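Local coordinates for N-terminal cyanobactin protease (Planktothrix agardhii NIES-596, PDB 4H6W), which probably acts as a subtilisin-like serine endopeptidase in the maturation of prenylagaramide, a cyanobactin, this chain being the protease domain of a longer protein, at residues A235-L238 and S239-I242. Numbering follows the deposited sequence.
Sequences ALLL and SLQI
The side chain of Leu238 crosses that of Gln241 at a slant, its methyl CD2 lying 3.5 Å from the amide oxygen OE1. Gln241 suits this site because its long aliphatic stem lies along the helix, CG 3.4 Å from Leu237 O, while at its polar end OE1 accepts a hydrogen bond from the backbone N of Asp249, just beyond the helix. Two residues earlier, Ser239 turns its hydroxyl back to the carbonyl of the preceding turn. With OG anti to the carbonyl carbon (chi1 -54°), the hydroxyl donates to Ala235 O at 2.9 Å, coming from above the carbonyl plane, 40° out of it. The same oxygen receives Ser239 N at 2.9 Å in a regular helical bond, so two donors grip it. Such a serine satisfies its hydroxyl at a buried position; an alanine here would probably cost Ala235 O its second donor and thin the contact with Thr17 and Asp20. All this belongs to the C-terminal end of helix 223-243, which carries the predicted catalytic serine, Ser224, at its N-terminal end, as in the subtilisin fold. Leucines, with apolar branched ends, fill the interfaces with three neighbouring helices: Leu237 and Leu240, whose CD2 methyls stand 4.4 Å apart, both pack on Ile286 of helix 282-289, while Leu236 meets helix 10-16 and Leu238 meets helix 250-259. At the last turn, apolar Ile242 fits where its partly exposed side chain packs on Lys22 and Pro248 in loops.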
loop_
_atom_site.group_PDB
_atom_site.type_symbol
_atom_site.label_atom_id
_atom_site.label_comp_id
_atom_site.label_asym_id
_atom_site.label_seq_id
_atom_site.Cartn_x
_atom_site.Cartn_y
_atom_site.Cartn_z
ATOM N N ALA A 235 8.729 -0.564 0.477
ATOM C CA ALA A 235 9.794 0.386 0.147
ATOM C C ALA A 235 10.980 0.251 1.118
ATOM O O ALA A 235 12.139 0.251 0.693
ATOM C CB ALA A 235 9.274 1.802 0.112
ATOM N N LEU A 236 10.696 0.086 2.409
ATOM C CA LEU A 236 11.771 -0.131 3.376
ATOM C C LEU A 236 12.584 -1.346 2.994
ATOM O O LEU A 236 13.810 -1.334 3.065
ATOM C CB LEU A 236 11.220 -0.263 4.794
ATOM C CG LEU A 236 10.649 1.030 5.390
ATOM C CD1 LEU A 236 10.282 0.829 6.848
ATOM C CD2 LEU A 236 11.652 2.177 5.219
ATOM N N LEU A 237 11.895 -2.389 2.549
ATOM C CA LEU A 237 12.555 -3.634 2.231
ATOM C C LEU A 237 13.419 -3.508 0.983
ATOM O O LEU A 237 14.497 -4.111 0.901
ATOM C CB LEU A 237 11.517 -4.741 2.075
ATOM C CG LEU A 237 10.860 -5.216 3.379
ATOM C CD1 LEU A 237 9.772 -6.226 3.056
ATOM C CD2 LEU A 237 11.891 -5.810 4.334
ATOM N N LEU A 238 12.957 -2.722 0.013
ATOM C CA LEU A 238 13.759 -2.455 -1.179
ATOM C C LEU A 238 14.998 -1.629 -0.821
ATOM O O LEU A 238 16.072 -1.861 -1.377
ATOM C CB LEU A 238 12.940 -1.770 -2.279
ATOM C CG LEU A 238 11.887 -2.607 -3.030
ATOM C CD1 LEU A 238 10.896 -1.737 -3.801
ATOM C CD2 LEU A 238 12.533 -3.645 -3.947
ATOM N N SER A 239 14.850 -0.680 0.101
ATOM C CA SER A 239 15.972 0.166 0.546
ATOM C C SER A 239 17.013 -0.684 1.265
ATOM O O SER A 239 18.222 -0.452 1.121
ATOM C CB SER A 239 15.489 1.270 1.486
ATOM O OG SER A 239 14.447 2.031 0.887
ATOM N N LEU A 240 16.521 -1.675 2.018
ATOM C CA LEU A 240 17.356 -2.600 2.770
ATOM C C LEU A 240 18.215 -3.482 1.840
ATOM O O LEU A 240 19.389 -3.758 2.131
ATOM C CB LEU A 240 16.479 -3.439 3.693
ATOM C CG LEU A 240 17.169 -4.494 4.559
ATOM C CD1 LEU A 240 18.081 -3.833 5.584
ATOM C CD2 LEU A 240 16.136 -5.377 5.250
ATOM N N GLN A 241 17.641 -3.889 0.712
ATOM C CA GLN A 241 18.397 -4.604 -0.321
ATOM C C GLN A 241 19.542 -3.751 -0.878
ATOM O O GLN A 241 20.656 -4.260 -1.073
ATOM C CB GLN A 241 17.485 -5.061 -1.464
ATOM C CG GLN A 241 16.415 -6.070 -1.068
ATOM C CD GLN A 241 15.658 -6.613 -2.276
ATOM O OE1 GLN A 241 15.012 -5.861 -3.004
ATOM N NE2 GLN A 241 15.749 -7.921 -2.501
ATOM N N ILE A 242 19.270 -2.469 -1.147
ATOM C CA ILE A 242 20.320 -1.550 -1.613
ATOM C C ILE A 242 21.414 -1.475 -0.548
ATOM O O ILE A 242 22.595 -1.646 -0.845
ATOM C CB ILE A 242 19.821 -0.110 -1.884
ATOM C CG1 ILE A 242 18.477 -0.088 -2.636
ATOM C CG2 ILE A 242 20.905 0.699 -2.584
ATOM C CD1 ILE A 242 18.525 0.264 -4.106
#